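Local coordinates for protein putative hyaluronoglucosaminidase (Clostridium perfringens, PDB 6PWI) that probably acts as a family 84 glycoside hydrolase with hexosaminidase activity, of which this chain holds the catalytic barrel and the domains flanking it, at residues A[180-185]-A[206-211]; A[390-395]-A[422-427]; A[558-563]-A[615-620]. One frame throughout, in Å; residues are numbered along the deposited sequence.

Contact 1 (A[180-185]-A[206-211]); sequences RGFIEG and FKMNSY
The Arg180 and Asn209 side chains cross at about a right angle. Asn209 ND2 lies over one face of the guanidinium, and the two planes are 46° apart. At its edge, Arg180 NE and NH2 both bind Lys207 O, NH2 at 2.8 Å, and that oxygen lies close to the guanidinium plane. NH1 forms a salt bridge with Asp126. Asn209 OD1 takes a nearly straight bond from Arg180 N at 3.1 Å, from above the carbonyl plane, and a second from Ser210 OG on the opposite face. Asn209 N returns a bond to Arg180 O at 2.8 Å. The Phe182 and Tyr211 rings lie almost parallel but offset, with little overlap; their centroids are 5.1 Å apart. Met208 SD sits at the Phe182 edge, 4.0 Å from CD2, as a Met-aromatic contact. Glu184 is extended, with CG anti to its backbone nitrogen (chi1 -171°), and runs alongside Tyr211. Tyr211 OH donates to Glu184 OE1 at 2.7 Å, and the carboxylate is nearly coplanar with the ring. Arg196 salt-bridges the same oxygen. Phe182 N to Ser210 O, 3.2 Å, continues the parallel pairing. Strands 179-184 and 210-213, joined through helix 193-204, make a beta-alpha-beta unit of the TIM barrel.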
loop_
_atom_site.group_PDB
_atom_site.type_symbol
_atom_site.label_atom_id
_atom_site.label_comp_id
_atom_site.label_asym_id
_atom_site.label_seq_id
_atom_site.Cartn_x
_atom_site.Cartn_y
_atom_site.Cartn_z
ATOM N N ARG A 180 -0.067 -4.264 8.669
ATOM C CA ARG A 180 -0.480 -3.827 7.346
ATOM C C ARG A 180 0.213 -2.505 7.028
ATOM O O ARG A 180 0.048 -1.520 7.747
ATOM C CB ARG A 180 -1.997 -3.625 7.298
ATOM C CG ARG A 180 -2.814 -4.785 7.850
ATOM C CD ARG A 180 -4.261 -4.424 8.131
ATOM N NE ARG A 180 -4.456 -3.332 9.086
ATOM C CZ ARG A 180 -4.378 -3.447 10.415
ATOM N NH1 ARG A 180 -4.099 -4.617 10.968
ATOM N NH2 ARG A 180 -4.583 -2.391 11.186
ATOM N N GLY A 181 1.006 -2.487 5.954
ATOM C CA GLY A 181 1.603 -1.234 5.535
ATOM C C GLY A 181 2.613 -1.395 4.407
ATOM O O GLY A 181 2.488 -2.269 3.550
ATOM N N PHE A 182 3.618 -0.520 4.435
ATOM C CA PHE A 182 4.565 -0.381 3.348
ATOM C C PHE A 182 5.940 -0.094 3.939
ATOM O O PHE A 182 6.055 0.501 5.008
ATOM C CB PHE A 182 4.111 0.732 2.398
ATOM C CG PHE A 182 3.833 2.068 3.046
ATOM C CD1 PHE A 182 4.784 3.084 3.023
ATOM C CD2 PHE A 182 2.617 2.322 3.674
ATOM C CE1 PHE A 182 4.522 4.317 3.609
ATOM C CE2 PHE A 182 2.361 3.552 4.268
ATOM C CZ PHE A 182 3.314 4.549 4.236
ATOM N N ILE A 183 6.970 -0.530 3.212
ATOM C CA ILE A 183 8.361 -0.367 3.597
ATOM C C ILE A 183 9.089 0.341 2.461
ATOM O O ILE A 183 8.995 -0.080 1.308
ATOM C CB ILE A 183 9.006 -1.736 3.894
ATOM C CG1 ILE A 183 10.484 -1.585 4.265
ATOM C CG2 ILE A 183 8.808 -2.693 2.724
ATOM C CD1 ILE A 183 11.097 -2.825 4.864
ATOM N N GLU A 184 9.829 1.396 2.809
ATOM C CA GLU A 184 10.728 2.029 1.861
ATOM C C GLU A 184 12.018 1.211 1.811
ATOM O O GLU A 184 12.964 1.502 2.535
ATOM C CB GLU A 184 10.969 3.484 2.277
ATOM C CG GLU A 184 11.713 4.297 1.236
ATOM C CD GLU A 184 11.923 5.776 1.526
ATOM O OE1 GLU A 184 11.204 6.339 2.397
ATOM O OE2 GLU A 184 12.812 6.370 0.868
ATOM N N GLY A 185 12.050 0.179 0.964
ATOM C CA GLY A 185 13.156 -0.767 0.992
ATOM C C GLY A 185 13.643 -1.198 -0.392
ATOM O O GLY A 185 14.133 -2.317 -0.553
ATOM N N PHE A 206 -6.929 3.829 5.281
ATOM C CA PHE A 206 -7.327 2.458 4.984
ATOM C C PHE A 206 -6.833 1.488 6.062
ATOM O O PHE A 206 -6.708 0.289 5.821
ATOM C CB PHE A 206 -7.023 2.107 3.522
ATOM C CG PHE A 206 -7.608 3.108 2.561
ATOM C CD1 PHE A 206 -8.978 3.159 2.329
ATOM C CD2 PHE A 206 -6.796 4.042 1.930
ATOM C CE1 PHE A 206 -9.516 4.110 1.475
ATOM C CE2 PHE A 206 -7.337 4.997 1.082
ATOM C CZ PHE A 206 -8.697 5.029 0.857
ATOM N N LYS A 207 -6.582 2.025 7.264
ATOM C CA LYS A 207 -6.367 1.241 8.474
ATOM C C LYS A 207 -5.003 0.549 8.464
ATOM O O LYS A 207 -4.810 -0.445 9.162
ATOM C CB LYS A 207 -7.500 0.231 8.685
ATOM C CG LYS A 207 -8.904 0.821 8.737
ATOM C CD LYS A 207 -9.928 -0.183 9.220
ATOM C CE LYS A 207 -11.304 0.403 9.446
ATOM N NZ LYS A 207 -11.972 0.739 8.168
ATOM N N MET A 208 -4.052 1.079 7.683
ATOM C CA MET A 208 -2.676 0.610 7.745
ATOM C C MET A 208 -2.054 1.059 9.066
ATOM O O MET A 208 -2.453 2.084 9.619
ATOM C CB MET A 208 -1.855 1.146 6.568
ATOM C CG MET A 208 -2.145 0.408 5.275
ATOM S SD MET A 208 -1.059 0.892 3.911
ATOM C CE MET A 208 -0.730 -0.701 3.159
ATOM N N ASN A 209 -1.076 0.291 9.568
ATOM C CA ASN A 209 -0.520 0.578 10.881
ATOM C C ASN A 209 1.007 0.678 10.843
ATOM O O ASN A 209 1.623 0.861 11.888
ATOM C CB ASN A 209 -1.058 -0.375 11.959
ATOM C CG ASN A 209 -0.714 -1.843 11.773
ATOM O OD1 ASN A 209 0.128 -2.208 10.951
ATOM N ND2 ASN A 209 -1.342 -2.705 12.560
ATOM N N SER A 210 1.614 0.575 9.650
ATOM C CA SER A 210 3.055 0.391 9.561
ATOM C C SER A 210 3.646 1.148 8.379
ATOM O O SER A 210 3.251 0.926 7.236
ATOM C CB SER A 210 3.397 -1.068 9.445
ATOM O OG SER A 210 3.058 -1.758 10.634
ATOM N N TYR A 211 4.618 2.016 8.670
ATOM C CA TYR A 211 5.546 2.491 7.657
ATOM C C TYR A 211 6.953 2.131 8.113
ATOM O O TYR A 211 7.456 2.717 9.065
ATOM C CB TYR A 211 5.397 3.994 7.406
ATOM C CG TYR A 211 6.559 4.637 6.686
ATOM C CD1 TYR A 211 7.219 3.990 5.649
ATOM C CD2 TYR A 211 6.994 5.911 7.023
ATOM C CE1 TYR A 211 8.286 4.577 4.985
ATOM C CE2 TYR A 211 8.061 6.515 6.371
ATOM C CZ TYR A 211 8.706 5.848 5.345
ATOM O OH TYR A 211 9.749 6.436 4.693
HETATM O O HOH W 1 -5.340 -2.147 6.415
#

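Contact 2 (A[390-395]-A[422-427]); sequences WLNWPV and VTNPMQ. With EDO (1,2-ethanediol), chain H.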
loop_
_atom_site.group_PDB
_atom_site.type_symbol
_atom_site.label_atom_id
_atom_site.label_comp_id
_atom_site.label_asym_id
_atom_site.label_seq_id
_atom_site.Cartn_x
_atom_site.Cartn_y
_atom_site.Cartn_z
ATOM N N TRP A 390 7.053 -9.745 3.466
ATOM C CA TRP A 390 7.579 -8.599 2.741
ATOM C C TRP A 390 7.288 -8.819 1.257
ATOM O O TRP A 390 7.864 -9.720 0.642
ATOM C CB TRP A 390 9.085 -8.468 3.028
ATOM C CG TRP A 390 9.876 -7.472 2.223
ATOM C CD1 TRP A 390 9.722 -7.139 0.903
ATOM C CD2 TRP A 390 11.013 -6.711 2.685
ATOM N NE1 TRP A 390 10.652 -6.205 0.527
ATOM C CE2 TRP A 390 11.460 -5.924 1.598
ATOM C CE3 TRP A 390 11.681 -6.604 3.913
ATOM C CZ2 TRP A 390 12.547 -5.054 1.704
ATOM C CZ3 TRP A 390 12.761 -5.751 4.013
ATOM C CH2 TRP A 390 13.189 -4.987 2.922
ATOM N N LEU A 391 6.366 -8.019 0.699
ATOM C CA LEU A 391 5.948 -8.200 -0.683
ATOM C C LEU A 391 6.738 -7.274 -1.603
ATOM O O LEU A 391 6.609 -6.054 -1.534
ATOM C CB LEU A 391 4.443 -7.950 -0.810
ATOM C CG LEU A 391 3.882 -8.145 -2.217
ATOM C CD1 LEU A 391 4.025 -9.588 -2.664
ATOM C CD2 LEU A 391 2.429 -7.713 -2.294
ATOM N N ASN A 392 7.539 -7.883 -2.481
ATOM C CA ASN A 392 8.341 -7.148 -3.443
ATOM C C ASN A 392 7.500 -6.802 -4.672
ATOM O O ASN A 392 7.807 -7.233 -5.782
ATOM C CB ASN A 392 9.624 -7.906 -3.793
ATOM C CG ASN A 392 10.757 -7.566 -2.850
ATOM O OD1 ASN A 392 10.910 -6.410 -2.462
ATOM N ND2 ASN A 392 11.544 -8.560 -2.467
ATOM N N TRP A 393 6.434 -6.031 -4.445
ATOM C CA TRP A 393 5.614 -5.418 -5.476
ATOM C C TRP A 393 4.925 -4.223 -4.832
ATOM O O TRP A 393 4.413 -4.348 -3.722
ATOM C CB TRP A 393 4.575 -6.407 -6.023
ATOM C CG TRP A 393 3.560 -5.781 -6.931
ATOM C CD1 TRP A 393 3.700 -5.516 -8.264
ATOM C CD2 TRP A 393 2.243 -5.322 -6.577
ATOM N NE1 TRP A 393 2.567 -4.928 -8.765
ATOM C CE2 TRP A 393 1.652 -4.801 -7.754
ATOM C CE3 TRP A 393 1.499 -5.312 -5.393
ATOM C CZ2 TRP A 393 0.357 -4.276 -7.773
ATOM C CZ3 TRP A 393 0.223 -4.793 -5.413
ATOM C CH2 TRP A 393 -0.342 -4.284 -6.585
ATOM N N PRO A 394 4.830 -3.054 -5.504
ATOM C CA PRO A 394 5.214 -2.911 -6.905
ATOM C C PRO A 394 6.577 -2.277 -7.170
ATOM O O PRO A 394 6.734 -1.549 -8.149
ATOM C CB PRO A 394 4.115 -1.938 -7.346
ATOM C CG PRO A 394 4.033 -0.962 -6.193
ATOM C CD PRO A 394 4.249 -1.818 -4.959
ATOM N N VAL A 395 7.558 -2.580 -6.312
ATOM C CA VAL A 395 8.925 -2.100 -6.480
ATOM C C VAL A 395 9.355 -2.268 -7.938
ATOM O O VAL A 395 9.226 -3.347 -8.512
ATOM C CB VAL A 395 9.907 -2.784 -5.500
ATOM C CG1 VAL A 395 9.744 -4.297 -5.458
ATOM C CG2 VAL A 395 11.355 -2.417 -5.781
ATOM N N VAL A 422 3.617 -6.235 4.258
ATOM C CA VAL A 422 3.980 -4.891 3.835
ATOM C C VAL A 422 4.367 -4.925 2.360
ATOM O O VAL A 422 4.931 -5.908 1.892
ATOM C CB VAL A 422 5.091 -4.270 4.703
ATOM C CG1 VAL A 422 4.615 -3.994 6.118
ATOM C CG2 VAL A 422 6.370 -5.088 4.705
ATOM N N THR A 423 4.042 -3.847 1.642
ATOM C CA THR A 423 4.420 -3.683 0.246
ATOM C C THR A 423 5.701 -2.856 0.141
ATOM O O THR A 423 5.833 -1.807 0.760
ATOM C CB THR A 423 3.283 -3.059 -0.575
ATOM O OG1 THR A 423 3.844 -2.626 -1.812
ATOM C CG2 THR A 423 2.639 -1.857 0.077
ATOM N N ASN A 424 6.649 -3.341 -0.660
ATOM C CA ASN A 424 7.850 -2.589 -0.991
ATOM C C ASN A 424 7.582 -1.861 -2.309
ATOM O O ASN A 424 7.616 -2.478 -3.370
ATOM C CB ASN A 424 9.058 -3.530 -1.044
ATOM C CG ASN A 424 10.364 -2.843 -1.379
ATOM O OD1 ASN A 424 10.542 -1.672 -1.066
ATOM N ND2 ASN A 424 11.287 -3.564 -1.999
ATOM N N PRO A 425 7.221 -0.557 -2.297
ATOM C CA PRO A 425 6.711 0.114 -3.493
ATOM C C PRO A 425 7.797 0.721 -4.377
ATOM O O PRO A 425 8.981 0.461 -4.166
ATOM C CB PRO A 425 5.790 1.200 -2.915
ATOM C CG PRO A 425 5.838 1.001 -1.405
ATOM C CD PRO A 425 7.165 0.324 -1.127
ATOM N N MET A 426 7.359 1.522 -5.363
ATOM C CA MET A 426 8.217 2.132 -6.371
ATOM C C MET A 426 8.885 3.377 -5.800
ATOM O O MET A 426 8.436 3.922 -4.798
ATOM C CB MET A 426 7.391 2.577 -7.579
ATOM C CG MET A 426 6.623 1.469 -8.252
ATOM S SD MET A 426 5.575 2.156 -9.560
ATOM C CE MET A 426 4.044 2.381 -8.653
ATOM N N GLN A 427 9.926 3.862 -6.479
ATOM C CA GLN A 427 10.498 5.148 -6.111
ATOM C C GLN A 427 9.501 6.266 -6.426
ATOM O O GLN A 427 9.661 7.392 -5.959
ATOM C CB GLN A 427 11.856 5.349 -6.782
ATOM C CG GLN A 427 11.764 5.618 -8.273
ATOM C CD GLN A 427 13.097 6.000 -8.865
ATOM O OE1 GLN A 427 14.162 5.676 -8.331
ATOM N NE2 GLN A 427 13.043 6.697 -9.988
HETATM C C1 EDO H . 15.104 -8.339 1.866
HETATM O O1 EDO H . 16.012 -7.248 1.973
HETATM C C2 EDO H . 13.890 -8.062 1.050
HETATM O O2 EDO H . 14.081 -7.752 -0.338
#
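Asn424 holds CG anti to its backbone nitrogen (chi1 180°), and Trp390 does the same (chi1 171°). These torsions bring the Asn424 amide beside Trp390 NE1 and Asn392. The site is the C-terminal end of neighbouring parallel strands 387-391 and 418-423, the seventh and eighth of the TIM barrel. The strands are joined by Leu391 N to Val422 O, 2.8 Å, and by Asn424 N to Leu391 O.

Beyond the strands, side chains make most of the bonds. Asn392 and Asn424 lie side by side and point the same way, with amide planes 59° apart. Asn424 ND2 meets Asn392 OD1 head-on at 2.9 Å, in its own amide plane. Trp390 NE1 donates to the same oxygen at 3.0 Å, from above the carbonyl plane. Two donors thus hold this carbonyl, while Asn392 ND2 bonds to Ile367 O. Asn424 OD1 accepts from Gly185 N, which ties the amide to the chain just after the first barrel strand.

Thr423 OG1 donates to Trp393 O at 2.6 Å. This is the carbonyl oxygen of the cis Trp393-Pro394 peptide. Pro394 packs CD against Pro425, 4.0 Å from its CB, and CG against Met426 CG. Val395 N makes a weak bond to Asn424 O.

The Trp390 side chain is about 10 Å from that of Asp299, the predicted proton donor, so the contact lies near the probable active site. A 1,2-ethanediol, probably from the crystallisation liquor, lies over one face of the indole. Its C2 sits above the ring centre, 3.3 Å from Trp390 CE2, and its O2 accepts a weak bond from Asn392 ND2 at 3.4 Å.

Contact 3 (A[558-563]-A[615-620]); sequences ESTIAY and PFIKDL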
loop_
_atom_site.group_PDB
_atom_site.type_symbol
_atom_site.label_atom_id
_atom_site.label_comp_id
_atom_site.label_asym_id
_atom_site.label_seq_id
_atom_site.Cartn_x
_atom_site.Cartn_y
_atom_site.Cartn_z
ATOM N N GLU A 558 -1.414 7.791 -30.231
ATOM C CA GLU A 558 -1.390 8.488 -31.505
ATOM C C GLU A 558 -0.845 7.570 -32.596
ATOM O O GLU A 558 -1.343 7.581 -33.717
ATOM C CB GLU A 558 -0.629 9.809 -31.390
ATOM C CG GLU A 558 -1.533 10.963 -30.995
ATOM C CD GLU A 558 -0.866 12.201 -30.414
ATOM O OE1 GLU A 558 0.371 12.179 -30.206
ATOM O OE2 GLU A 558 -1.588 13.194 -30.163
ATOM N N SER A 559 0.167 6.769 -32.251
ATOM C CA SER A 559 0.806 5.847 -33.178
ATOM C C SER A 559 -0.171 4.755 -33.611
ATOM O O SER A 559 -0.250 4.414 -34.787
ATOM C CB SER A 559 2.043 5.253 -32.562
ATOM O OG SER A 559 2.631 4.293 -33.421
ATOM N N THR A 560 -0.913 4.205 -32.649
ATOM C CA THR A 560 -1.842 3.130 -32.945
ATOM C C THR A 560 -2.946 3.652 -33.858
ATOM O O THR A 560 -3.318 2.983 -34.816
ATOM C CB THR A 560 -2.348 2.468 -31.658
ATOM O OG1 THR A 560 -1.190 2.033 -30.939
ATOM C CG2 THR A 560 -3.272 1.298 -31.918
ATOM N N ILE A 561 -3.440 4.857 -33.562
ATOM C CA ILE A 561 -4.516 5.469 -34.325
ATOM C C ILE A 561 -4.054 5.715 -35.765
ATOM O O ILE A 561 -4.804 5.465 -36.711
ATOM C CB ILE A 561 -5.042 6.740 -33.625
ATOM C CG1 ILE A 561 -5.748 6.386 -32.311
ATOM C CG2 ILE A 561 -5.951 7.544 -34.549
ATOM C CD1 ILE A 561 -6.096 7.585 -31.452
ATOM N N ALA A 562 -2.814 6.190 -35.924
ATOM C CA ALA A 562 -2.275 6.443 -37.250
ATOM C C ALA A 562 -2.206 5.137 -38.042
ATOM O O ALA A 562 -2.614 5.102 -39.205
ATOM C CB ALA A 562 -0.934 7.128 -37.168
ATOM N N TYR A 563 -1.721 4.063 -37.399
ATOM C CA TYR A 563 -1.561 2.789 -38.082
ATOM C C TYR A 563 -2.922 2.215 -38.471
ATOM O O TYR A 563 -3.121 1.845 -39.623
ATOM C CB TYR A 563 -0.712 1.811 -37.271
ATOM C CG TYR A 563 0.773 1.987 -37.448
ATOM C CD1 TYR A 563 1.362 1.933 -38.705
ATOM C CD2 TYR A 563 1.596 2.190 -36.353
ATOM C CE1 TYR A 563 2.731 2.085 -38.869
ATOM C CE2 TYR A 563 2.966 2.344 -36.502
ATOM C CZ TYR A 563 3.535 2.292 -37.761
ATOM O OH TYR A 563 4.883 2.449 -37.893
ATOM N N PRO A 615 3.488 -4.350 -28.872
ATOM C CA PRO A 615 3.411 -5.476 -29.808
ATOM C C PRO A 615 2.403 -5.268 -30.937
ATOM O O PRO A 615 2.663 -5.663 -32.070
ATOM C CB PRO A 615 3.042 -6.659 -28.899
ATOM C CG PRO A 615 3.676 -6.286 -27.572
ATOM C CD PRO A 615 3.440 -4.797 -27.469
ATOM N N PHE A 616 1.273 -4.625 -30.623
ATOM C CA PHE A 616 0.237 -4.349 -31.606
ATOM C C PHE A 616 0.751 -3.357 -32.650
ATOM O O PHE A 616 0.546 -3.557 -33.848
ATOM C CB PHE A 616 -1.026 -3.844 -30.908
ATOM C CG PHE A 616 -2.194 -3.554 -31.819
ATOM C CD1 PHE A 616 -2.540 -4.428 -32.840
ATOM C CD2 PHE A 616 -2.970 -2.415 -31.637
ATOM C CE1 PHE A 616 -3.623 -4.159 -33.665
ATOM C CE2 PHE A 616 -4.062 -2.155 -32.455
ATOM C CZ PHE A 616 -4.386 -3.026 -33.471
ATOM N N ILE A 617 1.409 -2.287 -32.184
ATOM C CA ILE A 617 1.984 -1.276 -33.054
ATOM C C ILE A 617 2.971 -1.952 -34.008
ATOM O O ILE A 617 3.026 -1.613 -35.190
ATOM C CB ILE A 617 2.665 -0.172 -32.220
ATOM C CG1 ILE A 617 1.645 0.715 -31.508
ATOM C CG2 ILE A 617 3.625 0.655 -33.061
ATOM C CD1 ILE A 617 2.275 1.778 -30.631
ATOM N N LYS A 618 3.752 -2.902 -33.479
ATOM C CA LYS A 618 4.773 -3.570 -34.268
ATOM C C LYS A 618 4.107 -4.468 -35.309
ATOM O O LYS A 618 4.529 -4.502 -36.464
ATOM C CB LYS A 618 5.747 -4.324 -33.359
ATOM C CG LYS A 618 6.800 -3.444 -32.701
ATOM C CD LYS A 618 7.555 -4.158 -31.608
ATOM C CE LYS A 618 8.685 -3.339 -31.022
ATOM N NZ LYS A 618 9.385 -4.090 -29.950
ATOM N N ASP A 619 3.055 -5.171 -34.877
ATOM C CA ASP A 619 2.262 -6.041 -35.725
ATOM C C ASP A 619 1.652 -5.242 -36.874
ATOM O O ASP A 619 1.765 -5.640 -38.030
ATOM C CB ASP A 619 1.181 -6.758 -34.913
ATOM C CG ASP A 619 1.585 -8.136 -34.413
ATOM O OD1 ASP A 619 2.676 -8.616 -34.811
ATOM O OD2 ASP A 619 0.787 -8.740 -33.642
ATOM N N LEU A 620 0.994 -4.122 -36.549
ATOM C CA LEU A 620 0.351 -3.307 -37.565
ATOM C C LEU A 620 1.375 -2.892 -38.615
ATOM O O LEU A 620 1.078 -2.916 -39.807
ATOM C CB LEU A 620 -0.296 -2.078 -36.921
ATOM C CG LEU A 620 -1.659 -2.316 -36.276
ATOM C CD1 LEU A 620 -2.067 -1.128 -35.416
ATOM C CD2 LEU A 620 -2.713 -2.591 -37.332
#
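Ile617 fills the tight part of the contact, between Ser559, Thr560 and Tyr563. Its CG1 is anti to the carbonyl carbon (chi1 -72°), which turns that branch to Thr560. CG1 lies 3.2 Å from Thr560 OG1. Ile617 CG2 lies 3.9 Å from Tyr563 CE2. The Ile617 and Tyr563 side chains cross at about a right angle. Ser559 OG lies 3.8 Å from Ile617 CD1 and is itself bonded to Gly585 O. Thr560 OG1 bonds to Leu556 O, one turn back in its own helix.

Next to this core, Thr560 CG2 meets the Phe616 ring at CE2, 3.6 Å away. One turn on, Leu620 CD1 touches Tyr563 CB at 3.7 Å. Away from this core the contact gives way to solvent. Lys618 is exposed and points away from helix 540-572. Glu558 and Asp619 are partly exposed and do not touch the opposite segment.

The axes approach to 9.9 Å and cross at 28°, running in roughly the same direction. Phe616 also packs on helix 496-507, and Tyr563 meets Tyr582 of helix 575-591 edge-to-face. This is apolar packing within a helical bundle, away from the predicted active site.

Overall arrangement
Strands in the N-terminal region form a separate mixed sheet before the chain enters the barrel at strand 179-184. Contact 1 closes the first beta-alpha-beta step; 20 residues lie between its segments. Contact 2 closes a connection of 26 residues without helix between the last two strands. The two are in series, neither nested nor crossed. They meet where the barrel shuts: strand 179-184 lies beside strand 418-423, with Gly181 O 2.9 Å from Thr423 N, a probable hydrogen bond. Contact 3 comes later and spans 51 intervening residues, tying helix 613-623 back onto helix 540-572. Its centre is about 32 Å from that of contact 2, in the C-terminal helices.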